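Local coordinates for bacterial bifunctional deaminase-reductase C-terminal domain-containing protein (Corynebacterium diphtheriae, PDB 2P4G) that probably acts as an NADP-dependent reductase on 5-amino-6-(5-phosphoribosylamino)uracil in riboflavin biosynthesis, at residues V16-G24 against D64-W72; E33-I41 against I208-I216. One frame throughout, in Å; residues are numbered along the deposited sequence.

In the fold
How a helical layer is seated on a sheet can be followed in two contacts whose centres lie about 12 Å apart. Along the chain their segments alternate: 16-24, 33-41, 64-72, then 208-216. Contact 2 is a pair of parallel neighbours, strands 35-43 and 211-217, inside the mixed sheet of this RibD C-terminal-type domain; contact 1 sets the short N-terminal helix 18-23 beside helix 60-72 over that sheet. The two meet where Arg37 NH1 probably bonds to Val22 O, where Trp72 lies against Arg37, and where Leu69 packs on Ile39. Helix 60-72 follows strand 35-43 in sequence, while helix 18-23 brings the start of the modelled chain onto the same face.

Contact 1. Residues V16-G24 against D64-W72; sequences VTTEQIVYG and DLLIQLRGW. With EDO (1,2-ethanediol), chain G.
Val22 and Gln68 interlock as knobs set into each other's helix. Val22 drops between Leu65, Gln68, Leu69 and Trp72, its CG2 lying 3.6 Å from Gln68 CG while CG1 rests on Trp72 CB. Beside it, Leu65, with CG anti to the backbone N (chi1 -176°), extends CD1 to within 3.7 Å of Ile21 CG2. This dense apolar side faces the sheet, where Leu69 and Trp72 also touch strands 35-43 and 190-195.

The outer side is polar and wetter. Gln68 bends at chi2 (78°), which turns its amide back along helix 18-23; NE2 donates to Thr18 OG1 at 2.6 Å, with the hydroxyl close to the amide plane. One water joins Thr18 OG1 to Asp64 OD2, and a second accepts a hydrogen bond from Tyr23 OH and donates to Gln68 O and Gln68 OE1, so the amide is held at both ends. The edge of the Trp72 indole points at the Tyr23 face in an offset edge-to-face pair, centroids 5.8 Å apart. Thr17 OG1 N-caps the short helix, accepting from Gln20 N at 2.9 Å. With axes 9.2 Å apart and crossing at -46°, this is knobs-into-holes packing of two helices in the layer over the sheet.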
loop_
_atom_site.group_PDB
_atom_site.type_symbol
_atom_site.label_atom_id
_atom_site.label_comp_id
_atom_site.label_asym_id
_atom_site.label_seq_id
_atom_site.Cartn_x
_atom_site.Cartn_y
_atom_site.Cartn_z
ATOM N N VAL A 16 3.606 -17.114 15.098
ATOM C CA VAL A 16 4.730 -16.463 14.355
ATOM C C VAL A 16 5.401 -15.354 15.186
ATOM O O VAL A 16 4.795 -14.334 15.514
ATOM C CB VAL A 16 4.274 -15.889 13.001
ATOM C CG1 VAL A 16 5.494 -15.489 12.160
ATOM C CG2 VAL A 16 3.397 -16.903 12.260
ATOM N N THR A 17 6.669 -15.558 15.504
ATOM C CA THR A 17 7.387 -14.649 16.352
ATOM C C THR A 17 8.139 -13.654 15.479
ATOM O O THR A 17 8.338 -13.879 14.294
ATOM C CB THR A 17 8.382 -15.412 17.240
ATOM O OG1 THR A 17 9.559 -15.704 16.484
ATOM C CG2 THR A 17 7.775 -16.726 17.761
ATOM N N THR A 18 8.570 -12.556 16.081
ATOM C CA THR A 18 9.403 -11.599 15.398
ATOM C C THR A 18 10.738 -12.228 15.032
ATOM O O THR A 18 11.334 -11.886 14.020
ATOM C CB THR A 18 9.625 -10.333 16.244
ATOM O OG1 THR A 18 10.210 -10.671 17.503
ATOM C CG2 THR A 18 8.322 -9.635 16.483
ATOM N N GLU A 19 11.206 -13.144 15.858
ATOM C CA GLU A 19 12.442 -13.854 15.574
ATOM C C GLU A 19 12.297 -14.716 14.311
ATOM O O GLU A 19 13.239 -14.866 13.535
ATOM C CB GLU A 19 12.850 -14.715 16.778
ATOM C CG GLU A 19 14.276 -15.187 16.721
ATOM C CD GLU A 19 14.671 -16.000 17.938
ATOM O OE1 GLU A 19 14.104 -17.101 18.151
ATOM O OE2 GLU A 19 15.570 -15.539 18.674
ATOM N N GLN A 20 11.111 -15.267 14.095
ATOM C CA GLN A 20 10.861 -16.017 12.876
ATOM C C GLN A 20 10.912 -15.103 11.675
ATOM O O GLN A 20 11.618 -15.368 10.715
ATOM C CB GLN A 20 9.516 -16.735 12.950
ATOM C CG GLN A 20 9.497 -17.848 14.002
ATOM C CD GLN A 20 8.136 -18.492 14.130
ATOM O OE1 GLN A 20 7.317 -18.427 13.199
ATOM N NE2 GLN A 20 7.880 -19.125 15.274
ATOM N N ILE A 21 10.171 -14.012 11.751
ATOM C CA ILE A 21 10.076 -13.059 10.666
ATOM C C ILE A 21 11.450 -12.635 10.203
ATOM O O ILE A 21 11.695 -12.576 9.011
ATOM C CB ILE A 21 9.281 -11.819 11.103
ATOM C CG1 ILE A 21 7.832 -12.210 11.389
ATOM C CG2 ILE A 21 9.311 -10.764 10.031
ATOM C CD1 ILE A 21 7.039 -11.190 12.170
ATOM N N VAL A 22 12.341 -12.345 11.154
ATOM C CA VAL A 22 13.684 -11.865 10.857
ATOM C C VAL A 22 14.648 -12.989 10.455
ATOM O O VAL A 22 15.448 -12.819 9.543
ATOM C CB VAL A 22 14.288 -11.049 12.042
ATOM C CG1 VAL A 22 15.755 -10.729 11.789
ATOM C CG2 VAL A 22 13.510 -9.756 12.273
ATOM N N TYR A 23 14.573 -14.142 11.114
ATOM C CA TYR A 23 15.615 -15.140 10.969
ATOM C C TYR A 23 15.206 -16.422 10.239
ATOM O O TYR A 23 16.079 -17.181 9.781
ATOM C CB TYR A 23 16.164 -15.507 12.358
ATOM C CG TYR A 23 16.897 -14.378 13.036
ATOM C CD1 TYR A 23 18.208 -14.075 12.690
ATOM C CD2 TYR A 23 16.285 -13.615 14.039
ATOM C CE1 TYR A 23 18.895 -13.040 13.321
ATOM C CE2 TYR A 23 16.962 -12.584 14.672
ATOM C CZ TYR A 23 18.268 -12.298 14.310
ATOM O OH TYR A 23 18.958 -11.277 14.932
ATOM N N GLY A 24 13.903 -16.678 10.139
ATOM C CA GLY A 24 13.423 -17.997 9.738
ATOM C C GLY A 24 13.116 -18.141 8.256
ATOM O O GLY A 24 12.924 -17.144 7.570
ATOM N N ASP A 64 8.653 -4.103 18.395
ATOM C CA ASP A 64 9.463 -5.288 18.654
ATOM C C ASP A 64 10.196 -5.811 17.428
ATOM O O ASP A 64 11.343 -6.217 17.502
ATOM C CB ASP A 64 8.578 -6.411 19.157
ATOM C CG ASP A 64 7.991 -6.133 20.509
ATOM O OD1 ASP A 64 8.299 -5.057 21.091
ATOM O OD2 ASP A 64 7.220 -7.002 20.989
ATOM N N LEU A 65 9.520 -5.841 16.301
ATOM C CA LEU A 65 10.138 -6.307 15.063
ATOM C C LEU A 65 11.273 -5.375 14.625
ATOM O O LEU A 65 12.313 -5.827 14.162
ATOM C CB LEU A 65 9.078 -6.416 13.953
ATOM C CG LEU A 65 9.543 -6.978 12.617
ATOM C CD1 LEU A 65 10.009 -8.385 12.835
ATOM C CD2 LEU A 65 8.405 -6.894 11.571
ATOM N N LEU A 66 11.082 -4.076 14.760
ATOM C CA LEU A 66 12.191 -3.179 14.478
ATOM C C LEU A 66 13.390 -3.551 15.338
ATOM O O LEU A 66 14.501 -3.642 14.835
ATOM C CB LEU A 66 11.828 -1.716 14.730
ATOM C CG LEU A 66 11.857 -0.751 13.556
ATOM C CD1 LEU A 66 11.664 0.680 14.102
ATOM C CD2 LEU A 66 13.159 -0.863 12.748
ATOM N N ILE A 67 13.160 -3.759 16.636
ATOM C CA ILE A 67 14.243 -4.104 17.562
ATOM C C ILE A 67 14.887 -5.433 17.172
ATOM O O ILE A 67 16.110 -5.566 17.205
ATOM C CB ILE A 67 13.756 -4.160 19.024
ATOM C CG1 ILE A 67 13.347 -2.766 19.502
ATOM C CG2 ILE A 67 14.840 -4.700 19.951
ATOM C CD1 ILE A 67 14.339 -1.748 19.222
ATOM N N GLN A 68 14.061 -6.400 16.800
ATOM C CA GLN A 68 14.552 -7.723 16.359
ATOM C C GLN A 68 15.491 -7.560 15.158
ATOM O O GLN A 68 16.562 -8.157 15.118
ATOM C CB GLN A 68 13.376 -8.651 16.003
ATOM C CG GLN A 68 13.740 -10.099 15.869
ATOM C CD GLN A 68 13.894 -10.773 17.215
ATOM O OE1 GLN A 68 15.001 -10.906 17.739
ATOM N NE2 GLN A 68 12.777 -11.174 17.796
ATOM N N LEU A 69 15.096 -6.723 14.203
ATOM C CA LEU A 69 15.891 -6.502 12.981
ATOM C C LEU A 69 17.168 -5.731 13.286
ATOM O O LEU A 69 18.227 -6.022 12.736
ATOM C CB LEU A 69 15.067 -5.795 11.886
ATOM C CG LEU A 69 15.731 -5.736 10.487
ATOM C CD1 LEU A 69 16.047 -7.115 9.889
ATOM C CD2 LEU A 69 14.910 -4.921 9.512
ATOM N N ARG A 70 17.071 -4.797 14.215
ATOM C CA ARG A 70 18.254 -4.155 14.775
ATOM C C ARG A 70 19.224 -5.129 15.433
ATOM O O ARG A 70 20.433 -4.937 15.346
ATOM C CB ARG A 70 17.863 -3.052 15.770
ATOM C CG ARG A 70 17.364 -1.793 15.078
ATOM C CD ARG A 70 17.072 -0.668 16.063
ATOM N NE ARG A 70 16.937 0.586 15.326
ATOM C CZ ARG A 70 17.154 1.793 15.836
ATOM N NH1 ARG A 70 17.487 1.948 17.108
ATOM N NH2 ARG A 70 17.041 2.854 15.055
ATOM N N GLY A 71 18.698 -6.167 16.074
ATOM C CA GLY A 71 19.516 -7.209 16.650
ATOM C C GLY A 71 20.216 -8.063 15.617
ATOM O O GLY A 71 21.238 -8.676 15.913
ATOM N N TRP A 72 19.629 -8.126 14.429
ATOM C CA TRP A 72 20.186 -8.823 13.260
ATOM C C TRP A 72 21.270 -7.993 12.578
ATOM O O TRP A 72 22.200 -8.551 12.020
ATOM C CB TRP A 72 19.039 -9.110 12.263
ATOM C CG TRP A 72 19.432 -9.417 10.856
ATOM C CD1 TRP A 72 19.609 -10.657 10.312
ATOM C CD2 TRP A 72 19.650 -8.476 9.794
ATOM N NE1 TRP A 72 19.940 -10.547 8.979
ATOM C CE2 TRP A 72 19.970 -9.218 8.638
ATOM C CE3 TRP A 72 19.601 -7.071 9.705
ATOM C CZ2 TRP A 72 20.252 -8.606 7.411
ATOM C CZ3 TRP A 72 19.892 -6.467 8.502
ATOM C CH2 TRP A 72 20.216 -7.234 7.367
HETATM C C1 EDO G . 16.987 4.649 19.868
HETATM O O1 EDO G . 15.954 4.627 20.858
HETATM C C2 EDO G . 16.553 4.909 18.398
HETATM O O2 EDO G . 17.676 4.855 17.422
HETATM O O HOH W 1 8.629 -9.637 19.683
HETATM O O HOH W 2 17.487 -9.959 16.507
#

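Contact 2. Residues E33-I41 against I208-I216; sequences EPECRAIAI and IVDRLHLTI. With EDO (1,2-ethanediol), chain L.
Glu35 OE2 is gripped from opposite faces of its carboxylate, by Arg211 NH1 at 2.9 Å and by Arg37 NE at 2.7 Å. The two arginines run side by side in the same direction, and Arg211 CD lies over one face of the Arg37 guanidinium. Arg37 NH1 also donates to His213 NE2 at 2.9 Å, lying within 2° of the imidazole plane. His213 CG stands anti to the carbonyl carbon (chi1 -68°), which swings the imidazole toward Arg37.

Beneath these side chains two parallel strands pair in register, part of the mixed sheet of the RibD C-terminal domain. Ala38 N donates to Arg211 O and Ala38 O accepts from His213 N; the ladder continues as Ala40 binds His213 O and Thr215 N. At its entrance Asp210 OD2 takes Cys36 N in an almost straight bond of 2.7 Å. The other face carries Ala38 CB, 3.9 Å from Leu212 CD1 and next to Val209 CG1.

Farther out, Arg262 holds Asp210, Glu244 pairs with Arg211 NE, and Asp62 binds Thr215 OG1. Leu212 and Leu214 reach Ile44 of the second subunit.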
loop_
_atom_site.group_PDB
_atom_site.type_symbol
_atom_site.label_atom_id
_atom_site.label_comp_id
_atom_site.label_asym_id
_atom_site.label_seq_id
_atom_site.Cartn_x
_atom_site.Cartn_y
_atom_site.Cartn_z
ATOM N N GLU A 33 26.909 -14.081 5.131
ATOM C CA GLU A 33 26.814 -13.369 3.862
ATOM C C GLU A 33 26.346 -11.938 4.099
ATOM O O GLU A 33 25.412 -11.704 4.861
ATOM C CB GLU A 33 25.869 -14.084 2.892
ATOM N N PRO A 34 26.999 -10.968 3.440
ATOM C CA PRO A 34 26.444 -9.627 3.505
ATOM C C PRO A 34 24.981 -9.603 3.020
ATOM O O PRO A 34 24.605 -10.307 2.091
ATOM C CB PRO A 34 27.352 -8.808 2.577
ATOM C CG PRO A 34 28.151 -9.806 1.786
ATOM C CD PRO A 34 28.211 -11.047 2.600
ATOM N N GLU A 35 24.162 -8.821 3.693
ATOM C CA GLU A 35 22.773 -8.687 3.330
ATOM C C GLU A 35 22.289 -7.281 3.689
ATOM O O GLU A 35 22.681 -6.733 4.701
ATOM C CB GLU A 35 21.923 -9.739 4.036
ATOM C CG GLU A 35 20.550 -9.884 3.380
ATOM C CD GLU A 35 19.582 -10.755 4.138
ATOM O OE1 GLU A 35 19.998 -11.567 4.992
ATOM O OE2 GLU A 35 18.384 -10.611 3.871
ATOM N N CYS A 36 21.470 -6.699 2.820
ATOM C CA CYS A 36 20.796 -5.442 3.120
ATOM C C CYS A 36 19.280 -5.616 3.080
ATOM O O CYS A 36 18.734 -6.173 2.128
ATOM C CB CYS A 36 21.200 -4.375 2.109
ATOM S SG CYS A 36 20.380 -2.794 2.330
ATOM N N ARG A 37 18.626 -5.127 4.125
ATOM C CA ARG A 37 17.187 -5.184 4.259
ATOM C C ARG A 37 16.639 -3.807 4.544
ATOM O O ARG A 37 17.232 -3.035 5.291
ATOM C CB ARG A 37 16.776 -6.099 5.402
ATOM C CG ARG A 37 17.340 -7.468 5.264
ATOM C CD ARG A 37 16.521 -8.443 6.059
ATOM N NE ARG A 37 17.129 -9.766 6.136
ATOM C CZ ARG A 37 16.664 -10.728 6.917
ATOM N NH1 ARG A 37 15.602 -10.511 7.688
ATOM N NH2 ARG A 37 17.270 -11.898 6.939
ATOM N N ALA A 38 15.499 -3.516 3.937
ATOM C CA ALA A 38 14.769 -2.298 4.222
ATOM C C ALA A 38 13.602 -2.685 5.130
ATOM O O ALA A 38 12.996 -3.726 4.928
ATOM C CB ALA A 38 14.289 -1.670 2.933
ATOM N N ILE A 39 13.317 -1.869 6.143
ATOM C CA ILE A 39 12.170 -2.098 7.026
ATOM C C ILE A 39 11.257 -0.881 7.016
ATOM O O ILE A 39 11.705 0.249 7.178
ATOM C CB ILE A 39 12.589 -2.510 8.475
ATOM C CG1 ILE A 39 11.350 -2.809 9.313
ATOM C CG2 ILE A 39 13.492 -1.445 9.163
ATOM C CD1 ILE A 39 11.569 -3.862 10.333
ATOM N N ALA A 40 9.966 -1.099 6.787
ATOM C CA ALA A 40 9.088 0.044 6.553
ATOM C C ALA A 40 7.663 -0.246 7.029
ATOM O O ALA A 40 7.287 -1.406 7.227
ATOM C CB ALA A 40 9.144 0.481 5.055
ATOM N N ILE A 41 6.926 0.830 7.291
ATOM C CA ILE A 41 5.515 0.780 7.646
ATOM C C ILE A 41 4.722 1.655 6.670
ATOM O O ILE A 41 5.189 2.697 6.225
ATOM C CB ILE A 41 5.290 1.206 9.155
ATOM C CG1 ILE A 41 3.840 0.946 9.592
ATOM C CG2 ILE A 41 5.684 2.633 9.383
ATOM C CD1 ILE A 41 3.662 0.946 11.107
ATOM N N ILE A 208 20.313 -2.406 -4.088
ATOM C CA ILE A 208 21.112 -2.929 -2.993
ATOM C C ILE A 208 20.248 -3.600 -1.930
ATOM O O ILE A 208 20.773 -4.206 -1.011
ATOM C CB ILE A 208 22.040 -1.834 -2.367
ATOM C CG1 ILE A 208 21.237 -0.744 -1.658
ATOM C CG2 ILE A 208 22.947 -1.211 -3.448
ATOM C CD1 ILE A 208 22.092 0.345 -1.107
ATOM N N VAL A 209 18.929 -3.496 -2.070
ATOM C CA VAL A 209 17.993 -4.074 -1.112
ATOM C C VAL A 209 17.741 -5.520 -1.501
ATOM O O VAL A 209 17.310 -5.798 -2.626
ATOM C CB VAL A 209 16.680 -3.260 -1.074
ATOM C CG1 VAL A 209 15.671 -3.876 -0.084
ATOM C CG2 VAL A 209 16.986 -1.788 -0.701
ATOM N N ASP A 210 18.064 -6.439 -0.596
ATOM C CA ASP A 210 17.873 -7.883 -0.826
ATOM C C ASP A 210 16.506 -8.355 -0.370
ATOM O O ASP A 210 15.931 -9.247 -0.961
ATOM C CB ASP A 210 18.899 -8.685 -0.038
ATOM C CG ASP A 210 20.294 -8.328 -0.404
ATOM O OD1 ASP A 210 20.611 -8.519 -1.586
ATOM O OD2 ASP A 210 21.060 -7.847 0.464
ATOM N N ARG A 211 16.040 -7.786 0.739
ATOM C CA ARG A 211 14.755 -8.138 1.354
ATOM C C ARG A 211 14.124 -6.902 1.930
ATOM O O ARG A 211 14.826 -5.969 2.306
ATOM C CB ARG A 211 14.909 -9.111 2.518
ATOM C CG ARG A 211 14.928 -10.488 2.083
ATOM C CD ARG A 211 14.961 -11.486 3.209
ATOM N NE ARG A 211 15.060 -12.775 2.544
ATOM C CZ ARG A 211 16.176 -13.250 1.999
ATOM N NH1 ARG A 211 17.336 -12.606 2.122
ATOM N NH2 ARG A 211 16.143 -14.414 1.377
ATOM N N LEU A 212 12.802 -6.967 2.046
ATOM C CA LEU A 212 11.984 -5.912 2.595
ATOM C C LEU A 212 11.106 -6.492 3.691
ATOM O O LEU A 212 10.444 -7.497 3.472
ATOM C CB LEU A 212 11.112 -5.335 1.475
ATOM C CG LEU A 212 10.066 -4.277 1.792
ATOM C CD1 LEU A 212 10.694 -3.053 2.431
ATOM C CD2 LEU A 212 9.354 -3.952 0.499
ATOM N N HIS A 213 11.146 -5.866 4.867
ATOM C CA HIS A 213 10.152 -6.062 5.888
ATOM C C HIS A 213 9.155 -4.920 5.786
ATOM O O HIS A 213 9.518 -3.777 5.993
ATOM C CB HIS A 213 10.796 -6.048 7.256
ATOM C CG HIS A 213 11.669 -7.220 7.493
ATOM N ND1 HIS A 213 11.220 -8.370 8.102
ATOM C CD2 HIS A 213 12.960 -7.443 7.160
ATOM C CE1 HIS A 213 12.204 -9.250 8.140
ATOM N NE2 HIS A 213 13.273 -8.705 7.586
ATOM N N LEU A 214 7.908 -5.238 5.455
ATOM C CA LEU A 214 6.874 -4.214 5.298
ATOM C C LEU A 214 5.727 -4.561 6.220
ATOM O O LEU A 214 5.218 -5.696 6.211
ATOM C CB LEU A 214 6.394 -4.131 3.851
ATOM C CG LEU A 214 5.286 -3.106 3.542
ATOM C CD1 LEU A 214 5.826 -1.697 3.593
ATOM C CD2 LEU A 214 4.658 -3.404 2.181
ATOM N N THR A 215 5.375 -3.589 7.056
ATOM C CA THR A 215 4.213 -3.646 7.909
ATOM C C THR A 215 3.124 -2.810 7.256
ATOM O O THR A 215 3.363 -1.661 6.905
ATOM C CB THR A 215 4.517 -3.042 9.288
ATOM O OG1 THR A 215 5.627 -3.742 9.857
ATOM C CG2 THR A 215 3.271 -3.103 10.227
ATOM N N ILE A 216 1.935 -3.392 7.106
ATOM C CA ILE A 216 0.783 -2.700 6.525
ATOM C C ILE A 216 -0.232 -2.474 7.624
ATOM O O ILE A 216 -0.793 -3.428 8.195
ATOM C CB ILE A 216 0.153 -3.489 5.396
ATOM C CG1 ILE A 216 1.231 -3.820 4.351
ATOM C CG2 ILE A 216 -1.018 -2.685 4.790
ATOM C CD1 ILE A 216 0.996 -5.066 3.595
HETATM C C1 EDO L . 8.043 4.123 6.959
HETATM O O1 EDO L . 8.752 3.021 7.550
HETATM C C2 EDO L . 8.837 5.412 7.175
HETATM O O2 EDO L . 9.956 5.440 6.284
#